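Local coordinates for flavoprotein (Thermotoga maritima, PDB 5V8S), which probably transfers electrons through a flavodoxin-like, FMN-binding domain to a di-iron site held in a metallo-beta-lactamase-like domain, at residues K265-V270 / P318-L323; Y351-L356 / T378-L383. The protein carries 1 engineered substitution. One frame throughout, in Å; residues are numbered along the deposited sequence.

Both contacts lie in the flavodoxin-like domain, in the five-stranded parallel sheet whose strands run in the order 296-302, 267-273, 322-327, 354-360, 381-388. Interaction 1 joins 267-273 to 322-327 near the middle of the sheet, and interaction 2 joins 354-360 to the outermost strand 381-388; along the chain the first is complete before the second begins. Their centres are about 11 Å apart, and because 322-327 and 354-360 are neighbours they meet directly: K353 NZ reaches S320 O at 2.7 Å, while A322 packs on P354. Together they join the N-terminal ends of four strands adjacent in the sheet.

Interaction 1 of 2, residues K265-V270 / P318-L323; sequences KGKVTV and PDSEAL
Two salt bridges bind K265-V270 to P318-L323. K267, its chain extended with CG anti to the backbone N (chi1 -179°), sends NZ to D319 OD1 at 2.8 Å on the syn side of the carboxylate, somewhat out of its plane. A water links the same NZ to D319 OD2, and D316 forms a further salt bridge with the same ammonium group, so the charge of this largely buried lysine is probably well balanced. The second pair is looser: K265 NZ meets E321 OE1 at 3.1 Å, again syn and tilted from the plane, and also donates to the carbonyl of L409 at the end of the C-terminal helix.

E321 works with both carboxylate oxygens. While OE1 faces the lysine, OE2 accepts the backbone N of G266 at 2.6 Å from the anti side, likewise out of plane. Glycine suits this bend, since its positive phi would press a side chain against the preceding carbonyl.

Backbone bonds then start the strand pairing. E321 N donates to K267 O at 2.7 Å, and T269 N to A322 O at 3.2 Å. This is the start of neighbouring parallel strands in a flavodoxin-like alpha/beta sheet, with T269 opposite L323 and helix 395-409 covering A322.

Next to K267, T269 OG1 donates to S320 OG at 2.7 Å. S320 OG is also hydrogen-bonded to the carbonyl of D316, so two short hydroxyl side chains satisfy each other where the site is buried. Apolar contact is slight: L323 CD2 lies 3.9 Å from T269 CB.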
ATOM      1  N   LYS A 265      21.949  20.233   0.242  1.00 30.12           N
ATOM      2  CA  LYS A 265      21.620  21.349  -0.631  1.00 30.68           C
ATOM      3  C   LYS A 265      21.290  20.849  -2.025  1.00 30.78           C
ATOM      4  O   LYS A 265      22.008  20.016  -2.588  1.00 33.08           O
ATOM      5  CB  LYS A 265      22.783  22.334  -0.695  1.00 32.63           C
ATOM      6  CG  LYS A 265      22.475  23.616   0.009  1.00 36.92           C
ATOM      7  CD  LYS A 265      21.464  24.430  -0.758  1.00 36.49           C
ATOM      8  CE  LYS A 265      20.902  25.573   0.074  1.00 37.28           C
ATOM      9  NZ  LYS A 265      19.721  26.196  -0.573  1.00 39.22           N
ATOM     10  N   GLY A 266      20.190  21.360  -2.576  1.00 29.02           N
ATOM     11  CA  GLY A 266      19.748  21.005  -3.901  1.00 27.17           C
ATOM     12  C   GLY A 266      18.792  19.835  -3.961  1.00 25.58           C
ATOM     13  O   GLY A 266      18.141  19.642  -4.999  1.00 25.80           O
ATOM     14  N   LYS A 267      18.675  19.055  -2.890  1.00 24.49           N
ATOM     15  CA  LYS A 267      17.839  17.854  -2.927  1.00 21.72           C
ATOM     16  C   LYS A 267      16.366  18.210  -2.726  1.00 21.32           C
ATOM     17  O   LYS A 267      15.990  18.810  -1.714  1.00 22.30           O
ATOM     18  CB  LYS A 267      18.279  16.851  -1.859  1.00 21.95           C
ATOM     19  CG  LYS A 267      17.426  15.589  -1.892  1.00 21.61           C
ATOM     20  CD  LYS A 267      18.039  14.459  -1.076  1.00 21.69           C
ATOM     21  CE  LYS A 267      17.160  13.228  -1.062  1.00 22.16           C
ATOM     22  NZ  LYS A 267      17.747  12.115  -0.261  1.00 23.00           N
ATOM     23  N   VAL A 268      15.531  17.800  -3.675  1.00 20.81           N
ATOM     24  CA  VAL A 268      14.082  17.919  -3.577  1.00 22.18           C
ATOM     25  C   VAL A 268      13.503  16.551  -3.902  1.00 21.77           C
ATOM     26  O   VAL A 268      13.934  15.908  -4.864  1.00 25.48           O
ATOM     27  CB  VAL A 268      13.554  18.998  -4.550  1.00 23.56           C
ATOM     28  CG1 VAL A 268      12.035  19.029  -4.564  1.00 25.87           C
ATOM     29  CG2 VAL A 268      14.113  20.372  -4.160  1.00 24.39           C
ATOM     30  N   THR A 269      12.539  16.096  -3.110  1.00 18.55           N
ATOM     31  CA  THR A 269      11.874  14.825  -3.387  1.00 17.55           C
ATOM     32  C   THR A 269      10.475  15.104  -3.931  1.00 17.27           C
ATOM     33  O   THR A 269       9.707  15.865  -3.334  1.00 18.22           O
ATOM     34  CB  THR A 269      11.863  13.889  -2.162  1.00 19.18           C
ATOM     35  OG1 THR A 269      13.214  13.579  -1.798  1.00 21.52           O
ATOM     36  CG2 THR A 269      11.186  12.584  -2.470  1.00 18.82           C
ATOM     37  N   VAL A 270      10.179  14.512  -5.081  1.00 17.02           N
ATOM     38  CA  VAL A 270       8.946  14.741  -5.831  1.00 16.77           C
ATOM     39  C   VAL A 270       8.164  13.439  -5.794  1.00 17.95           C
ATOM     40  O   VAL A 270       8.670  12.391  -6.220  1.00 19.75           O
ATOM     41  CB  VAL A 270       9.248  15.129  -7.283  1.00 17.62           C
ATOM     42  CG1 VAL A 270       7.946  15.418  -8.039  1.00 18.45           C
ATOM     43  CG2 VAL A 270      10.184  16.326  -7.331  1.00 18.44           C
ATOM     44  N   PRO A 318      14.289  12.920   5.121  1.00 17.59           N
ATOM     45  CA  PRO A 318      15.029  13.734   6.109  1.00 18.75           C
ATOM     46  C   PRO A 318      16.009  14.737   5.527  1.00 19.93           C
ATOM     47  O   PRO A 318      16.092  15.863   6.032  1.00 19.95           O
ATOM     48  CB  PRO A 318      15.734  12.691   6.987  1.00 19.01           C
ATOM     49  CG  PRO A 318      14.859  11.477   6.890  1.00 18.66           C
ATOM     50  CD  PRO A 318      14.388  11.487   5.440  1.00 18.10           C
ATOM     51  N   ASP A 319      16.775  14.367   4.506  1.00 20.00           N
ATOM     52  CA  ASP A 319      17.761  15.288   3.956  1.00 20.20           C
ATOM     53  C   ASP A 319      17.276  15.997   2.705  1.00 20.32           C
ATOM     54  O   ASP A 319      18.074  16.608   2.008  1.00 22.50           O
ATOM     55  CB  ASP A 319      19.128  14.626   3.758  1.00 22.67           C
ATOM     56  CG  ASP A 319      19.135  13.542   2.726  1.00 25.26           C
ATOM     57  OD1 ASP A 319      18.053  13.083   2.306  1.00 26.02           O
ATOM     58  OD2 ASP A 319      20.246  13.140   2.318  1.00 27.65           O
ATOM     59  N   SER A 320      15.986  15.949   2.408  1.00 19.52           N
ATOM     60  CA  SER A 320      15.447  16.807   1.358  1.00 19.61           C
ATOM     61  C   SER A 320      15.295  18.243   1.852  1.00 19.92           C
ATOM     62  O   SER A 320      14.891  18.482   2.994  1.00 21.23           O
ATOM     63  CB  SER A 320      14.064  16.305   0.934  1.00 19.45           C
ATOM     64  OG  SER A 320      14.156  15.072   0.259  1.00 20.67           O
ATOM     65  N   GLU A 321      15.606  19.213   0.978  1.00 20.32           N
ATOM     66  CA  GLU A 321      15.306  20.597   1.324  1.00 21.30           C
ATOM     67  C   GLU A 321      13.808  20.857   1.297  1.00 21.26           C
ATOM     68  O   GLU A 321      13.306  21.701   2.055  1.00 22.26           O
ATOM     69  CB  GLU A 321      15.952  21.563   0.331  1.00 24.15           C
ATOM     70  CG  GLU A 321      17.441  21.643   0.353  1.00 27.43           C
ATOM     71  CD  GLU A 321      17.906  22.941  -0.281  1.00 31.53           C
ATOM     72  OE1 GLU A 321      17.723  23.992   0.360  1.00 33.54           O
ATOM     73  OE2 GLU A 321      18.409  22.923  -1.422  1.00 33.41           O
ATOM     74  N   ALA A 322      13.087  20.151   0.427  1.00 19.90           N
ATOM     75  CA  ALA A 322      11.673  20.405   0.201  1.00 18.75           C
ATOM     76  C   ALA A 322      11.060  19.165  -0.419  1.00 18.29           C
ATOM     77  O   ALA A 322      11.760  18.317  -0.981  1.00 18.58           O
ATOM     78  CB  ALA A 322      11.454  21.601  -0.740  1.00 19.33           C
ATOM     79  N   LEU A 323       9.736  19.088  -0.332  1.00 18.03           N
ATOM     80  CA  LEU A 323       8.961  18.053  -0.999  1.00 18.06           C
ATOM     81  C   LEU A 323       7.998  18.696  -1.989  1.00 18.78           C
ATOM     82  O   LEU A 323       7.495  19.801  -1.770  1.00 19.83           O
ATOM     83  CB  LEU A 323       8.124  17.231  -0.003  1.00 18.33           C
ATOM     84  CG  LEU A 323       8.854  16.604   1.182  1.00 18.23           C
ATOM     85  CD1 LEU A 323       7.887  15.785   2.021  1.00 18.56           C
ATOM     86  CD2 LEU A 323      10.011  15.747   0.688  1.00 19.99           C
TER
HETATM   87  O   HOH W   1      20.765  11.542   0.350  1.00 40.04           O

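Interaction 2 of 2, residues Y351-L356 / T378-L383; sequences YEKPVL and TKFRIL
Three backbone hydrogen bonds hold Y351-L356 to T378-L383. R381 N donates to K353 O at 3.0 Å, V355 N to R381 O at 2.8 Å, and L383 N to V355 O at 2.8 Å, pairing P354 with R381 and V355 with I382 as parallel neighbours. P354 has no N-H to give, yet its CA-H approaches R381 O. Before the strand begins, T378 OG1 accepts F380 N in an ST turn, and E352 centres an inverse gamma turn.

R381 and E352 add a weaker pairing, by charge rather than by a directed hydrogen bond: E352 OE2 is 3.5 Å from R381 NH1, and no N-H points at it. The carboxylate and guanidinium planes are 37° apart. The bend at chi2 (-67°) swings the guanidinium back toward E352, whose carboxylate oxygen lies over one of its faces, and long flexible chains suit this exposed margin.

F380 dominates the packing. Its CG lies beside the backbone N (chi1 -72°), which carries the ring beneath Y351 O; that oxygen stands 3.3 Å above the ring plane, over its centre. K353 O lies at the ring edge, and V355 CG2 comes obliquely to within 3.6 Å of F380 CD1. Phenylalanine suits this buried site because its ring packs beside V355 and the CB atoms of Y351 and K353. Farther along, L383 CD1 rests 4.0 Å from P354 CB, while L383 CB meets CD2 of L356.

The two strands belong to a beta-alpha-beta unit in which helix 371-376 lies between them in sequence. L383, P354 and L356 turn to helix 395-409, whereas F380 reaches I345 of helix 336-348 and L323 of strand 322-327.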
ATOM      1  N   TYR A 351       8.594  16.723   9.437  1.00 20.52           N
ATOM      2  CA  TYR A 351       9.635  17.741   9.535  1.00 20.67           C
ATOM      3  C   TYR A 351       9.094  19.093   9.100  1.00 21.96           C
ATOM      4  O   TYR A 351       8.177  19.175   8.273  1.00 21.88           O
ATOM      5  CB  TYR A 351      10.810  17.406   8.602  1.00 20.54           C
ATOM      6  CG  TYR A 351      11.582  16.164   8.970  1.00 20.44           C
ATOM      7  CD1 TYR A 351      12.571  16.204   9.952  1.00 20.12           C
ATOM      8  CD2 TYR A 351      11.344  14.951   8.334  1.00 20.62           C
ATOM      9  CE1 TYR A 351      13.280  15.087  10.278  1.00 19.98           C
ATOM     10  CE2 TYR A 351      12.055  13.822   8.675  1.00 19.52           C
ATOM     11  CZ  TYR A 351      13.034  13.900   9.645  1.00 19.20           C
ATOM     12  OH  TYR A 351      13.734  12.770   9.963  1.00 18.93           O
ATOM     13  N   GLU A 352       9.712  20.165   9.617  1.00 23.58           N
ATOM     14  CA  GLU A 352       9.338  21.527   9.224  1.00 25.25           C
ATOM     15  C   GLU A 352      10.127  21.895   7.969  1.00 25.19           C
ATOM     16  O   GLU A 352      11.140  22.588   8.008  1.00 26.57           O
ATOM     17  CB  GLU A 352       9.553  22.528  10.355  1.00 29.43           C
ATOM     18  CG  GLU A 352       8.951  23.903  10.038  1.00 34.29           C
ATOM     19  CD  GLU A 352       9.393  25.006  10.982  1.00 39.76           C
ATOM     20  OE1 GLU A 352       9.766  24.702  12.134  1.00 40.98           O
ATOM     21  OE2 GLU A 352       9.360  26.185  10.558  1.00 41.03           O
ATOM     22  N   LYS A 353       9.639  21.418   6.831  1.00 22.70           N
ATOM     23  CA  LYS A 353      10.228  21.658   5.526  1.00 22.06           C
ATOM     24  C   LYS A 353       9.182  22.259   4.601  1.00 22.10           C
ATOM     25  O   LYS A 353       7.985  21.974   4.736  1.00 22.23           O
ATOM     26  CB  LYS A 353      10.743  20.358   4.887  1.00 22.10           C
ATOM     27  CG  LYS A 353      11.909  19.733   5.652  1.00 21.52           C
ATOM     28  CD  LYS A 353      12.284  18.346   5.180  1.00 20.93           C
ATOM     29  CE  LYS A 353      13.408  17.732   6.009  1.00 21.09           C
ATOM     30  NZ  LYS A 353      14.695  18.384   5.706  1.00 21.45           N
ATOM     31  N   PRO A 354       9.597  23.088   3.653  1.00 21.72           N
ATOM     32  CA  PRO A 354       8.638  23.635   2.691  1.00 22.51           C
ATOM     33  C   PRO A 354       8.176  22.597   1.686  1.00 22.32           C
ATOM     34  O   PRO A 354       8.904  21.670   1.323  1.00 21.61           O
ATOM     35  CB  PRO A 354       9.427  24.744   2.000  1.00 23.55           C
ATOM     36  CG  PRO A 354      10.848  24.409   2.230  1.00 24.20           C
ATOM     37  CD  PRO A 354      10.951  23.648   3.485  1.00 22.77           C
ATOM     38  N   VAL A 355       6.946  22.795   1.212  1.00 21.14           N
ATOM     39  CA  VAL A 355       6.287  21.876   0.292  1.00 20.08           C
ATOM     40  C   VAL A 355       5.567  22.682  -0.780  1.00 19.80           C
ATOM     41  O   VAL A 355       5.009  23.746  -0.501  1.00 22.05           O
ATOM     42  CB  VAL A 355       5.276  20.980   1.046  1.00 21.90           C
ATOM     43  CG1 VAL A 355       4.436  20.119   0.114  1.00 24.14           C
ATOM     44  CG2 VAL A 355       6.021  20.118   2.082  1.00 21.28           C
ATOM     45  N   LEU A 356       5.568  22.162  -2.005  1.00 19.01           N
ATOM     46  CA  LEU A 356       4.659  22.609  -3.054  1.00 19.04           C
ATOM     47  C   LEU A 356       3.650  21.504  -3.310  1.00 18.44           C
ATOM     48  O   LEU A 356       4.019  20.328  -3.358  1.00 19.73           O
ATOM     49  CB  LEU A 356       5.388  22.845  -4.379  1.00 20.09           C
ATOM     50  CG  LEU A 356       6.444  23.945  -4.426  1.00 21.58           C
ATOM     51  CD1 LEU A 356       7.108  23.983  -5.796  1.00 20.38           C
ATOM     52  CD2 LEU A 356       5.828  25.295  -4.063  1.00 22.17           C
ATOM     53  N   THR A 378       0.492  19.526   9.850  1.00 47.46           N
ATOM     54  CA  THR A 378       1.786  19.014  10.243  1.00 43.31           C
ATOM     55  C   THR A 378       2.805  20.129  10.308  1.00 40.65           C
ATOM     56  O   THR A 378       2.494  21.319  10.159  1.00 40.23           O
ATOM     57  CB  THR A 378       2.216  17.926   9.261  1.00 44.16           C
ATOM     58  OG1 THR A 378       2.578  18.507   7.995  1.00 44.32           O
ATOM     59  CG2 THR A 378       1.086  16.956   9.043  1.00 44.28           C
ATOM     60  N   LYS A 379       4.052  19.735  10.541  1.00 38.17           N
ATOM     61  CA  LYS A 379       5.121  20.703  10.582  1.00 37.45           C
ATOM     62  C   LYS A 379       5.494  21.167   9.193  1.00 33.71           C
ATOM     63  O   LYS A 379       6.141  22.210   9.067  1.00 33.64           O
ATOM     64  CB  LYS A 379       6.341  20.110  11.277  1.00 38.70           C
ATOM     65  CG  LYS A 379       6.110  19.734  12.739  1.00 41.53           C
ATOM     66  CD  LYS A 379       7.436  19.439  13.452  1.00 44.17           C
ATOM     67  CE  LYS A 379       7.358  18.180  14.309  1.00 46.57           C
ATOM     68  NZ  LYS A 379       8.659  17.859  14.989  1.00 47.74           N
ATOM     69  N   PHE A 380       5.079  20.442   8.146  1.00 30.63           N
ATOM     70  CA  PHE A 380       5.416  20.885   6.803  1.00 27.58           C
ATOM     71  C   PHE A 380       4.715  22.202   6.521  1.00 29.87           C
ATOM     72  O   PHE A 380       3.607  22.458   7.010  1.00 31.69           O
ATOM     73  CB  PHE A 380       5.036  19.842   5.750  1.00 24.91           C
ATOM     74  CG  PHE A 380       5.914  18.628   5.761  1.00 23.06           C
ATOM     75  CD1 PHE A 380       7.142  18.635   5.110  1.00 22.28           C
ATOM     76  CD2 PHE A 380       5.525  17.482   6.435  1.00 22.62           C
ATOM     77  CE1 PHE A 380       7.967  17.515   5.137  1.00 21.18           C
ATOM     78  CE2 PHE A 380       6.337  16.361   6.463  1.00 22.39           C
ATOM     79  CZ  PHE A 380       7.559  16.368   5.825  1.00 21.03           C
ATOM     80  N   ARG A 381       5.376  23.040   5.731  1.00 29.50           N
ATOM     81  CA  ARG A 381       4.872  24.360   5.366  1.00 30.55           C
ATOM     82  C   ARG A 381       4.560  24.382   3.877  1.00 27.99           C
ATOM     83  O   ARG A 381       5.475  24.359   3.045  1.00 28.29           O
ATOM     84  CB  ARG A 381       5.891  25.433   5.723  1.00 33.71           C
ATOM     85  CG  ARG A 381       6.155  25.495   7.220  1.00 38.12           C
ATOM     86  CD  ARG A 381       4.901  25.968   7.951  1.00 41.49           C
ATOM     87  NE  ARG A 381       5.070  26.033   9.395  1.00 45.64           N
ATOM     88  CZ  ARG A 381       5.840  26.917  10.016  1.00 49.55           C
ATOM     89  NH1 ARG A 381       6.537  27.801   9.313  1.00 51.74           N
ATOM     90  NH2 ARG A 381       5.923  26.910  11.341  1.00 48.86           N
ATOM     91  N   ILE A 382       3.276  24.459   3.545  1.00 26.95           N
ATOM     92  CA  ILE A 382       2.854  24.489   2.145  1.00 25.30           C
ATOM     93  C   ILE A 382       3.022  25.909   1.626  1.00 25.12           C
ATOM     94  O   ILE A 382       2.369  26.836   2.110  1.00 26.59           O
ATOM     95  CB  ILE A 382       1.404  24.018   1.981  1.00 27.06           C
ATOM     96  CG1 ILE A 382       1.240  22.589   2.503  1.00 30.96           C
ATOM     97  CG2 ILE A 382       1.013  24.114   0.501  1.00 27.01           C
ATOM     98  CD1 ILE A 382      -0.206  22.147   2.595  1.00 33.35           C
ATOM     99  N   LEU A 383       3.886  26.078   0.626  1.00 23.60           N
ATOM    100  CA  LEU A 383       4.137  27.416   0.099  1.00 23.83           C
ATOM    101  C   LEU A 383       3.049  27.865  -0.858  1.00 23.53           C
ATOM    102  O   LEU A 383       2.692  29.046  -0.879  1.00 24.97           O
ATOM    103  CB  LEU A 383       5.475  27.466  -0.629  1.00 24.68           C
ATOM    104  CG  LEU A 383       6.682  27.055   0.192  1.00 25.47           C
ATOM    105  CD1 LEU A 383       7.941  27.289  -0.642  1.00 26.76           C
ATOM    106  CD2 LEU A 383       6.736  27.859   1.475  1.00 26.60           C
TER